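Citryl-spermidine/3,4-dihydroxybenzoyl-citryl-spermidine:spermidine ligase (Bacillus anthracis, PDB 3TO3) catalyses the ATP-dependent condensation of spermidine with citryl-spermidine intermediates, a step in building the siderophore petrobactin. Local coordinates at residues E341-E349 with V453-H461; A435-M443 with M507-N516. All coordinates share one frame; numbering follows the deposited sequence.

Interaction 1 of 2, residues E341-E349 with V453-H461; sequences ESRVILLKE and VRIALKDFH. With ATP (adenosine-5'-triphosphate), chain E.
Glu349 OE2 is gripped from several directions: the backbone N of Phe460 donates to it over 3.0 Å, a water that also links Leu347 O and Asp459 N donates to it, and Arg371 forms a salt bridge with it. The Phe460 N-H arrives on the syn side of the carboxylate, 26° out of its plane. The other oxygen, Glu349 OE1, takes two weak bonds, from N and ND1 of His461, whose ring stands at 72° to the carboxylate. With its chain extended beyond CG, Glu349 reaches the turn that carries Asp459, a residue of the magnesium site. Asp459 OD1 lies 4.1 Å from Glu349 OE2; salt bridges from Arg371 to both residues and from Lys299 to Asp459 probably ease this crowding of negative charge.

Upstream the segments run as parallel neighbours in the mixed sheet. Ile345 N donates to Ile455 O, Leu457 N to Ile345 O, and Leu347 N to Leu457 O, each over 2.9 Å. On one face Ile345 CB packs on Ala456 CB; on the other, Leu346 CD2 meets Leu457 CD1 at 3.6 Å, and Val344 CG1 touches the same methyl.

Near the start of the pairing, Val453 and Arg454 form a classic beta bulge, both facing Val446. Arg454, bent at chi2 and chi3, brings NE within 3.0 Å of Arg343 O, the oxygen lying close to the Arg454 guanidinium plane. Ile345 CG1 covers one face of this guanidinium; in one of its two modelled conformers, Arg343 stacks over the opposite face, planes 26° apart.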
loop_
_atom_site.group_PDB
_atom_site.type_symbol
_atom_site.label_atom_id
_atom_site.label_comp_id
_atom_site.label_asym_id
_atom_site.label_seq_id
_atom_site.Cartn_x
_atom_site.Cartn_y
_atom_site.Cartn_z
ATOM N N GLU B 341 -12.735 -47.462 -9.947
ATOM C CA GLU B 341 -13.050 -47.076 -11.330
ATOM C C GLU B 341 -12.447 -45.707 -11.709
ATOM O O GLU B 341 -11.645 -45.619 -12.648
ATOM C CB GLU B 341 -14.564 -47.012 -11.551
ATOM C CG GLU B 341 -15.318 -48.274 -11.190
ATOM C CD GLU B 341 -16.824 -48.152 -11.447
ATOM O OE1 GLU B 341 -17.603 -48.749 -10.666
ATOM O OE2 GLU B 341 -17.233 -47.464 -12.419
ATOM N N SER B 342 -12.901 -44.651 -11.023
ATOM C CA SER B 342 -12.409 -43.271 -11.162
ATOM C C SER B 342 -10.944 -43.083 -10.825
ATOM O O SER B 342 -10.211 -42.438 -11.560
ATOM C CB SER B 342 -13.190 -42.355 -10.233
ATOM O OG SER B 342 -14.216 -41.727 -10.959
ATOM N N ARG B 343 -10.527 -43.617 -9.687
ATOM C CA ARG B 343 -9.131 -43.523 -9.277
ATOM C C ARG B 343 -8.733 -42.062 -9.069
ATOM O O ARG B 343 -7.606 -41.657 -9.351
ATOM C CB ARG B 343 -8.223 -44.219 -10.296
ATOM C CG ARG B 343 -8.516 -45.716 -10.464
ATOM C CD ARG B 343 -7.989 -46.246 -11.781
ATOM N NE ARG B 343 -6.655 -45.748 -12.091
ATOM C CZ ARG B 343 -6.242 -45.449 -13.318
ATOM N NH1 ARG B 343 -7.061 -45.595 -14.355
ATOM N NH2 ARG B 343 -5.008 -45.010 -13.509
ATOM N N VAL B 344 -9.684 -41.286 -8.560
ATOM C CA VAL B 344 -9.459 -39.912 -8.181
ATOM C C VAL B 344 -8.261 -39.752 -7.247
ATOM O O VAL B 344 -8.076 -40.544 -6.336
ATOM C CB VAL B 344 -10.691 -39.396 -7.433
ATOM C CG1 VAL B 344 -10.452 -37.982 -6.945
ATOM C CG2 VAL B 344 -11.904 -39.459 -8.348
ATOM N N ILE B 345 -7.444 -38.729 -7.490
ATOM C CA ILE B 345 -6.317 -38.398 -6.620
ATOM C C ILE B 345 -6.713 -37.189 -5.786
ATOM O O ILE B 345 -7.223 -36.231 -6.335
ATOM C CB ILE B 345 -5.108 -37.980 -7.445
ATOM C CG1 ILE B 345 -4.674 -39.106 -8.365
ATOM C CG2 ILE B 345 -3.954 -37.500 -6.553
ATOM C CD1 ILE B 345 -3.860 -38.589 -9.532
ATOM N N LEU B 346 -6.524 -37.238 -4.467
ATOM C CA LEU B 346 -6.697 -36.030 -3.642
ATOM C C LEU B 346 -5.336 -35.617 -3.106
ATOM O O LEU B 346 -4.750 -36.365 -2.343
ATOM C CB LEU B 346 -7.645 -36.299 -2.478
ATOM C CG LEU B 346 -9.062 -36.723 -2.849
ATOM C CD1 LEU B 346 -9.860 -36.855 -1.591
ATOM C CD2 LEU B 346 -9.722 -35.741 -3.757
ATOM N N LEU B 347 -4.800 -34.462 -3.497
ATOM C CA LEU B 347 -3.461 -34.142 -2.992
ATOM C C LEU B 347 -3.681 -33.649 -1.560
ATOM O O LEU B 347 -4.278 -32.588 -1.323
ATOM C CB LEU B 347 -2.800 -33.047 -3.835
ATOM C CG LEU B 347 -2.652 -33.381 -5.312
ATOM C CD1 LEU B 347 -2.114 -32.196 -6.067
ATOM C CD2 LEU B 347 -1.735 -34.632 -5.488
ATOM N N LYS B 348 -3.155 -34.403 -0.602
ATOM C CA LYS B 348 -3.537 -34.189 0.775
ATOM C C LYS B 348 -2.767 -33.000 1.322
ATOM O O LYS B 348 -1.559 -32.899 1.090
ATOM C CB LYS B 348 -3.276 -35.438 1.623
ATOM C CG LYS B 348 -4.162 -36.642 1.292
ATOM C CD LYS B 348 -3.865 -37.817 2.258
ATOM C CE LYS B 348 -4.238 -39.204 1.668
ATOM N NZ LYS B 348 -3.254 -39.798 0.691
ATOM N N GLU B 349 -3.456 -32.121 2.056
ATOM C CA GLU B 349 -2.751 -31.087 2.769
ATOM C C GLU B 349 -2.533 -31.781 4.105
ATOM O O GLU B 349 -3.378 -31.732 4.984
ATOM C CB GLU B 349 -3.737 -29.892 2.897
ATOM C CG GLU B 349 -3.961 -29.164 1.516
ATOM C CD GLU B 349 -5.295 -28.423 1.332
ATOM O OE1 GLU B 349 -6.060 -28.161 2.281
ATOM O OE2 GLU B 349 -5.597 -28.084 0.184
ATOM N N VAL B 453 -7.086 -39.742 -18.328
ATOM C CA VAL B 453 -7.011 -40.916 -17.468
ATOM C C VAL B 453 -7.828 -40.761 -16.180
ATOM O O VAL B 453 -8.697 -41.585 -15.879
ATOM C CB VAL B 453 -5.549 -41.328 -17.170
ATOM C CG1 VAL B 453 -5.508 -42.549 -16.260
ATOM C CG2 VAL B 453 -4.820 -41.635 -18.480
ATOM N N ARG B 454 -7.477 -39.750 -15.383
ATOM C CA ARG B 454 -8.056 -39.551 -14.070
ATOM C C ARG B 454 -7.864 -38.088 -13.629
ATOM O O ARG B 454 -7.121 -37.330 -14.272
ATOM C CB ARG B 454 -7.440 -40.553 -13.070
ATOM C CG ARG B 454 -5.944 -40.343 -12.836
ATOM C CD ARG B 454 -5.231 -41.638 -12.568
ATOM N NE ARG B 454 -5.285 -42.036 -11.165
ATOM C CZ ARG B 454 -4.223 -42.360 -10.436
ATOM N NH1 ARG B 454 -3.003 -42.319 -10.963
ATOM N NH2 ARG B 454 -4.384 -42.715 -9.177
ATOM N N ILE B 455 -8.577 -37.688 -12.572
ATOM C CA ILE B 455 -8.514 -36.329 -12.044
ATOM C C ILE B 455 -7.823 -36.224 -10.663
ATOM O O ILE B 455 -7.932 -37.116 -9.816
ATOM C CB ILE B 455 -9.925 -35.716 -11.971
ATOM C CG1 ILE B 455 -9.832 -34.203 -12.039
ATOM C CG2 ILE B 455 -10.672 -36.181 -10.740
ATOM C CD1 ILE B 455 -9.104 -33.738 -13.302
ATOM N N ALA B 456 -7.097 -35.138 -10.439
ATOM C CA ALA B 456 -6.468 -34.911 -9.139
ATOM C C ALA B 456 -7.002 -33.601 -8.628
ATOM O O ALA B 456 -7.131 -32.658 -9.395
ATOM C CB ALA B 456 -4.975 -34.840 -9.266
ATOM N N LEU B 457 -7.346 -33.548 -7.347
ATOM C CA LEU B 457 -8.004 -32.367 -6.785
ATOM C C LEU B 457 -7.149 -31.806 -5.680
ATOM O O LEU B 457 -6.425 -32.544 -5.003
ATOM C CB LEU B 457 -9.396 -32.716 -6.266
ATOM C CG LEU B 457 -10.293 -33.392 -7.307
ATOM C CD1 LEU B 457 -11.299 -34.288 -6.634
ATOM C CD2 LEU B 457 -10.970 -32.343 -8.172
ATOM N N LYS B 458 -7.187 -30.495 -5.526
ATOM C CA LYS B 458 -6.388 -29.837 -4.497
ATOM C C LYS B 458 -7.133 -28.621 -3.966
ATOM O O LYS B 458 -8.211 -28.294 -4.477
ATOM C CB LYS B 458 -5.008 -29.438 -5.033
ATOM C CG LYS B 458 -5.009 -28.552 -6.303
ATOM C CD LYS B 458 -3.541 -28.232 -6.668
ATOM C CE LYS B 458 -3.404 -27.178 -7.798
ATOM N NZ LYS B 458 -3.862 -25.812 -7.362
ATOM N N ASP B 459 -6.516 -27.956 -2.981
ATOM C CA ASP B 459 -7.077 -26.814 -2.260
ATOM C C ASP B 459 -8.440 -27.063 -1.605
ATOM O O ASP B 459 -9.456 -26.531 -2.057
ATOM C CB ASP B 459 -7.130 -25.570 -3.158
ATOM C CG ASP B 459 -5.761 -24.937 -3.359
ATOM O OD1 ASP B 459 -4.961 -24.908 -2.398
ATOM O OD2 ASP B 459 -5.474 -24.481 -4.489
ATOM N N PHE B 460 -8.451 -27.920 -0.586
ATOM C CA PHE B 460 -9.607 -28.215 0.295
ATOM C C PHE B 460 -9.830 -27.261 1.472
ATOM O O PHE B 460 -10.956 -27.003 1.885
ATOM C CB PHE B 460 -9.483 -29.655 0.812
ATOM C CG PHE B 460 -9.063 -30.607 -0.260
ATOM C CD1 PHE B 460 -9.748 -30.626 -1.464
ATOM C CD2 PHE B 460 -7.939 -31.411 -0.109
ATOM C CE1 PHE B 460 -9.357 -31.494 -2.479
ATOM C CE2 PHE B 460 -7.532 -32.260 -1.127
ATOM C CZ PHE B 460 -8.236 -32.304 -2.312
ATOM N N HIS B 461 -8.741 -26.767 2.035
ATOM C CA HIS B 461 -8.828 -26.151 3.324
ATOM C C HIS B 461 -9.757 -24.929 3.336
ATOM O O HIS B 461 -10.471 -24.701 4.317
ATOM C CB HIS B 461 -7.427 -25.817 3.840
ATOM C CG HIS B 461 -6.789 -24.673 3.131
ATOM N ND1 HIS B 461 -6.170 -24.809 1.905
ATOM C CD2 HIS B 461 -6.694 -23.364 3.459
ATOM C CE1 HIS B 461 -5.710 -23.635 1.513
ATOM N NE2 HIS B 461 -6.021 -22.739 2.437
HETATM P PB ATP E . -4.462 -20.840 -4.010
HETATM O O1B ATP E . -3.200 -20.218 -3.469
HETATM O O2B ATP E . -5.535 -20.802 -2.954
HETATM O O3B ATP E . -4.167 -22.316 -4.467
HETATM P PA ATP E . -5.368 -18.589 -5.234
HETATM O O1A ATP E . -4.644 -17.913 -4.086
HETATM O O2A ATP E . -6.884 -18.485 -5.114
HETATM O O3A ATP E . -4.967 -20.090 -5.285
HETATM O "O5'" ATP E . -4.893 -17.885 -6.555
HETATM C "C5'" ATP E . -4.840 -18.577 -7.747
HETATM C "C4'" ATP E . -4.782 -17.800 -8.938
HETATM O "O4'" ATP E . -5.203 -18.618 -10.082
HETATM C "C3'" ATP E . -5.735 -16.669 -8.870
HETATM O "O3'" ATP E . -5.062 -15.477 -9.001
HETATM C "C2'" ATP E . -6.662 -16.884 -9.996
HETATM O "O2'" ATP E . -7.028 -15.697 -10.561
HETATM C "C1'" ATP E . -5.840 -17.708 -10.927
HETATM N N9 ATP E . -6.562 -18.359 -11.987
HETATM C C8 ATP E . -6.221 -18.286 -13.285
HETATM N N7 ATP E . -7.106 -19.010 -13.984
HETATM C C5 ATP E . -8.009 -19.554 -13.137
HETATM C C6 ATP E . -9.123 -20.384 -13.324
HETATM N N6 ATP E . -9.477 -20.806 -14.651
HETATM N N1 ATP E . -9.845 -20.769 -12.247
HETATM C C2 ATP E . -9.499 -20.360 -11.008
HETATM N N3 ATP E . -8.431 -19.558 -10.797
HETATM C C4 ATP E . -7.667 -19.138 -11.840
HETATM O O HOH W 1 -10.448 -39.497 -11.795
HETATM O O HOH W 2 -9.854 -43.609 -14.317
HETATM O O HOH W 3 -4.978 -29.963 -1.832
#

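Interaction 2 of 2, residues A435-M443 with M507-N516; sequences ALESHGQNM and MVLDALFLFN. With ATP (adenosine-5'-triphosphate), chain E.
Asn516 ND2 donates to Ser438 O over 2.9 Å, the one direct hydrogen bond between 435-443 and 507-516. The donor lies in the carbonyl plane of Ser438, but the oxygen sits 28° out of the amide plane and the N-H...O angle is 133°, so the bond is bent. With CG anti to the backbone N (chi1 175°), Asn516 extends its amide alongside Gly440, and OD1 comes to 3.4 Å from Gly440 CA. That oxygen is hydrogen-bonded to Tyr391 OH, and this hydroxyl in turn binds ATP.

The remaining contacts are mainly van der Waals. Met507, present as selenomethionine and bent at chi2 and chi3, lays CG against Ala435 CB at 3.6 Å and brings SE to 3.9 Å from Glu437 CA. Ser438 CB rests on Leu512 CD1. In one of its two conformers the His439 ring approaches Ala511 obliquely, NE2 lying 3.6 Å from Ala511 CB. From the far end of the loop, Met443 SE meets Leu512 CD1 at 3.9 Å, the two side chains crossing at about a right angle.

ATP lies at the turn of the loop: Gly440 N is 3.6 Å from ATP N1, and CB of Gln441, a residue of the magnesium site, packs near the adenine. Asn516 therefore probably acts as a second-shell residue, its ND2 helping to hold the loop backbone through Ser438 O and its OD1 helping to position the ATP-binding Tyr391.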
loop_
_atom_site.group_PDB
_atom_site.type_symbol
_atom_site.label_atom_id
_atom_site.label_comp_id
_atom_site.label_asym_id
_atom_site.label_seq_id
_atom_site.Cartn_x
_atom_site.Cartn_y
_atom_site.Cartn_z
ATOM N N ALA B 435 -19.219 -30.885 -1.601
ATOM C CA ALA B 435 -18.855 -30.137 -2.797
ATOM C C ALA B 435 -17.483 -29.504 -2.617
ATOM O O ALA B 435 -17.298 -28.593 -1.818
ATOM C CB ALA B 435 -19.883 -29.111 -3.107
ATOM N N LEU B 436 -16.510 -30.037 -3.340
ATOM C CA LEU B 436 -15.184 -29.463 -3.388
ATOM C C LEU B 436 -15.326 -28.261 -4.275
ATOM O O LEU B 436 -16.174 -28.256 -5.171
ATOM C CB LEU B 436 -14.204 -30.464 -3.993
ATOM C CG LEU B 436 -14.194 -31.767 -3.176
ATOM C CD1 LEU B 436 -13.316 -32.815 -3.807
ATOM C CD2 LEU B 436 -13.752 -31.465 -1.752
ATOM N N GLU B 437 -14.496 -27.251 -4.047
ATOM C CA GLU B 437 -14.541 -26.098 -4.907
ATOM C C GLU B 437 -13.837 -26.569 -6.180
ATOM O O GLU B 437 -12.664 -26.912 -6.215
ATOM C CB GLU B 437 -13.767 -24.964 -4.273
ATOM C CG GLU B 437 -14.213 -23.581 -4.673
ATOM C CD GLU B 437 -13.229 -22.507 -4.198
ATOM O OE1 GLU B 437 -13.437 -21.322 -4.538
ATOM O OE2 GLU B 437 -12.245 -22.850 -3.492
ATOM N N SER B 438 -14.639 -26.580 -7.218
ATOM C CA SER B 438 -14.416 -27.201 -8.513
ATOM C C SER B 438 -13.927 -26.276 -9.628
ATOM O O SER B 438 -14.135 -26.577 -10.801
ATOM C CB SER B 438 -15.558 -28.135 -8.921
ATOM O OG SER B 438 -16.812 -27.669 -8.431
ATOM N N HIS B 439 -13.420 -25.100 -9.277
ATOM C CA HIS B 439 -12.974 -24.179 -10.318
ATOM C C HIS B 439 -11.742 -24.774 -11.027
ATOM O O HIS B 439 -11.247 -25.850 -10.662
ATOM C CB HIS B 439 -12.612 -22.811 -9.736
ATOM C CG HIS B 439 -13.737 -22.102 -9.029
ATOM N ND1 HIS B 439 -13.675 -21.761 -7.695
ATOM C CD2 HIS B 439 -14.917 -21.609 -9.482
ATOM C CE1 HIS B 439 -14.775 -21.111 -7.348
ATOM N NE2 HIS B 439 -15.543 -20.998 -8.416
ATOM N N GLY B 440 -11.241 -24.075 -12.038
ATOM C CA GLY B 440 -10.174 -24.611 -12.866
ATOM C C GLY B 440 -8.829 -24.847 -12.200
ATOM O O GLY B 440 -8.098 -25.769 -12.583
ATOM N N GLN B 441 -8.501 -24.029 -11.206
ATOM C CA GLN B 441 -7.182 -24.076 -10.599
ATOM C C GLN B 441 -7.101 -25.131 -9.485
ATOM O O GLN B 441 -6.020 -25.404 -8.957
ATOM C CB GLN B 441 -6.795 -22.684 -10.076
ATOM C CG GLN B 441 -5.307 -22.331 -10.253
ATOM C CD GLN B 441 -4.480 -22.529 -8.971
ATOM O OE1 GLN B 441 -5.023 -22.508 -7.861
ATOM N NE2 GLN B 441 -3.163 -22.720 -9.126
ATOM N N ASN B 442 -8.240 -25.729 -9.136
ATOM C CA ASN B 442 -8.281 -26.779 -8.122
ATOM C C ASN B 442 -8.162 -28.189 -8.679
ATOM O O ASN B 442 -8.243 -29.173 -7.933
ATOM C CB ASN B 442 -9.575 -26.697 -7.321
ATOM C CG ASN B 442 -9.637 -25.456 -6.476
ATOM O OD1 ASN B 442 -10.719 -24.982 -6.115
ATOM N ND2 ASN B 442 -8.463 -24.889 -6.186
HETATM N N MSE B 443 -8.005 -28.283 -9.994
HETATM C CA MSE B 443 -8.153 -29.551 -10.665
HETATM C C MSE B 443 -6.971 -29.775 -11.583
HETATM O O MSE B 443 -6.503 -28.863 -12.261
HETATM C CB MSE B 443 -9.452 -29.577 -11.472
HETATM C CG MSE B 443 -10.713 -29.577 -10.629
HETATM SE SE MSE B 443 -12.397 -29.401 -11.677
HETATM C CE MSE B 443 -12.381 -31.079 -12.659
HETATM N N MSE B 507 -22.650 -25.236 -6.343
HETATM C CA MSE B 507 -21.237 -25.558 -6.537
HETATM C C MSE B 507 -21.003 -26.296 -7.859
HETATM O O MSE B 507 -19.966 -26.127 -8.519
HETATM C CB MSE B 507 -20.665 -26.369 -5.377
HETATM C CG MSE B 507 -19.129 -26.475 -5.397
HETATM SE SE MSE B 507 -18.247 -24.790 -4.874
HETATM C CE MSE B 507 -18.359 -25.014 -2.920
ATOM N N VAL B 508 -21.961 -27.122 -8.252
ATOM C CA VAL B 508 -21.850 -27.778 -9.537
ATOM C C VAL B 508 -22.076 -26.823 -10.760
ATOM O O VAL B 508 -21.241 -26.747 -11.681
ATOM C CB VAL B 508 -22.744 -29.029 -9.605
ATOM C CG1 VAL B 508 -22.768 -29.578 -11.022
ATOM C CG2 VAL B 508 -22.240 -30.118 -8.592
ATOM N N LEU B 509 -23.199 -26.109 -10.758
ATOM C CA LEU B 509 -23.573 -25.281 -11.890
ATOM C C LEU B 509 -22.604 -24.115 -12.016
ATOM O O LEU B 509 -22.081 -23.856 -13.102
ATOM C CB LEU B 509 -25.018 -24.761 -11.774
ATOM C CG LEU B 509 -26.061 -25.875 -11.787
ATOM C CD1 LEU B 509 -27.466 -25.249 -11.806
ATOM C CD2 LEU B 509 -25.852 -26.843 -12.962
ATOM N N ASP B 510 -22.384 -23.431 -10.897
ATOM C CA ASP B 510 -21.606 -22.202 -10.834
ATOM C C ASP B 510 -20.097 -22.425 -10.845
ATOM O O ASP B 510 -19.374 -21.807 -11.596
ATOM C CB ASP B 510 -21.995 -21.445 -9.559
ATOM C CG ASP B 510 -21.930 -19.943 -9.713
ATOM O OD1 ASP B 510 -22.243 -19.446 -10.801
ATOM O OD2 ASP B 510 -21.594 -19.250 -8.730
ATOM N N ALA B 511 -19.600 -23.312 -10.015
ATOM C CA ALA B 511 -18.162 -23.427 -9.929
ATOM C C ALA B 511 -17.617 -24.371 -11.016
ATOM O O ALA B 511 -16.799 -23.973 -11.853
ATOM C CB ALA B 511 -17.721 -23.820 -8.550
ATOM N N LEU B 512 -18.042 -25.625 -10.982
ATOM C CA LEU B 512 -17.591 -26.590 -11.985
ATOM C C LEU B 512 -17.866 -26.166 -13.438
ATOM O O LEU B 512 -16.977 -26.274 -14.288
ATOM C CB LEU B 512 -18.197 -27.973 -11.723
ATOM C CG LEU B 512 -17.697 -29.109 -12.623
ATOM C CD1 LEU B 512 -16.168 -29.388 -12.479
ATOM C CD2 LEU B 512 -18.517 -30.382 -12.346
ATOM N N PHE B 513 -19.082 -25.694 -13.714
ATOM C CA PHE B 513 -19.555 -25.506 -15.093
ATOM C C PHE B 513 -19.416 -24.078 -15.574
ATOM O O PHE B 513 -18.569 -23.802 -16.389
ATOM C CB PHE B 513 -20.993 -26.005 -15.272
ATOM C CG PHE B 513 -21.102 -27.511 -15.320
ATOM C CD1 PHE B 513 -20.094 -28.268 -15.881
ATOM C CD2 PHE B 513 -22.189 -28.161 -14.785
ATOM C CE1 PHE B 513 -20.172 -29.647 -15.932
ATOM C CE2 PHE B 513 -22.268 -29.529 -14.818
ATOM C CZ PHE B 513 -21.256 -30.282 -15.392
ATOM N N LEU B 514 -20.218 -23.178 -15.025
ATOM C CA LEU B 514 -20.230 -21.797 -15.449
ATOM C C LEU B 514 -18.832 -21.151 -15.483
ATOM O O LEU B 514 -18.449 -20.609 -16.500
ATOM C CB LEU B 514 -21.225 -20.987 -14.593
ATOM C CG LEU B 514 -21.583 -19.566 -15.052
ATOM C CD1 LEU B 514 -22.853 -19.052 -14.365
ATOM C CD2 LEU B 514 -20.443 -18.624 -14.758
ATOM N N PHE B 515 -18.066 -21.205 -14.399
ATOM C CA PHE B 515 -16.752 -20.521 -14.378
ATOM C C PHE B 515 -15.571 -21.370 -14.829
ATOM O O PHE B 515 -14.454 -20.883 -14.863
ATOM C CB PHE B 515 -16.409 -19.944 -12.986
ATOM C CG PHE B 515 -17.298 -18.818 -12.568
ATOM C CD1 PHE B 515 -17.353 -17.645 -13.313
ATOM C CD2 PHE B 515 -18.108 -18.935 -11.425
ATOM C CE1 PHE B 515 -18.203 -16.602 -12.932
ATOM C CE2 PHE B 515 -18.958 -17.893 -11.029
ATOM C CZ PHE B 515 -19.010 -16.728 -11.781
ATOM N N ASN B 516 -15.797 -22.645 -15.114
ATOM C CA ASN B 516 -14.680 -23.493 -15.452
ATOM C C ASN B 516 -14.883 -24.320 -16.745
ATOM O O ASN B 516 -14.383 -23.938 -17.792
ATOM C CB ASN B 516 -14.430 -24.362 -14.228
ATOM C CG ASN B 516 -13.375 -25.379 -14.435
ATOM O OD1 ASN B 516 -12.517 -25.230 -15.293
ATOM N ND2 ASN B 516 -13.413 -26.436 -13.622
HETATM P PB ATP E . -4.462 -20.840 -4.010
HETATM O O1B ATP E . -3.200 -20.218 -3.469
HETATM O O2B ATP E . -5.535 -20.802 -2.954
HETATM O O3B ATP E . -4.167 -22.316 -4.467
HETATM P PA ATP E . -5.368 -18.589 -5.234
HETATM O O1A ATP E . -4.644 -17.913 -4.086
HETATM O O2A ATP E . -6.884 -18.485 -5.114
HETATM O O3A ATP E . -4.967 -20.090 -5.285
HETATM O "O5'" ATP E . -4.893 -17.885 -6.555
HETATM C "C5'" ATP E . -4.840 -18.577 -7.747
HETATM C "C4'" ATP E . -4.782 -17.800 -8.938
HETATM O "O4'" ATP E . -5.203 -18.618 -10.082
HETATM C "C3'" ATP E . -5.735 -16.669 -8.870
HETATM O "O3'" ATP E . -5.062 -15.477 -9.001
HETATM C "C2'" ATP E . -6.662 -16.884 -9.996
HETATM O "O2'" ATP E . -7.028 -15.697 -10.561
HETATM C "C1'" ATP E . -5.840 -17.708 -10.927
HETATM N N9 ATP E . -6.562 -18.359 -11.987
HETATM C C8 ATP E . -6.221 -18.286 -13.285
HETATM N N7 ATP E . -7.106 -19.010 -13.984
HETATM C C5 ATP E . -8.009 -19.554 -13.137
HETATM C C6 ATP E . -9.123 -20.384 -13.324
HETATM N N6 ATP E . -9.477 -20.806 -14.651
HETATM N N1 ATP E . -9.845 -20.769 -12.247
HETATM C C2 ATP E . -9.499 -20.360 -11.008
HETATM N N3 ATP E . -8.431 -19.558 -10.797
HETATM C C4 ATP E . -7.667 -19.138 -11.840
#

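Overall arrangement
From the N terminus, the chain first passes through 341-349, where helix 336-342 gives way to strand 345-355, and then through 435-443, the loop before strand 443-448. It next reaches 453-461, where interaction 1 closes a loop of 103 intervening residues and places strand 451-457 beside strand 345-355. Interaction 2 closes later, at 507-516, after 63 residues, joining the nucleotide-binding loop to helix 502-528. The segments alternate, so the two closures cross rather than nest. They meet directly where Lys458 NZ probably bonds Gln441 O, and Lys458 N probably bonds Asn442 O. The central mixed sheet and helix 502-528 are thereby tied together around ATP and its magnesium ion.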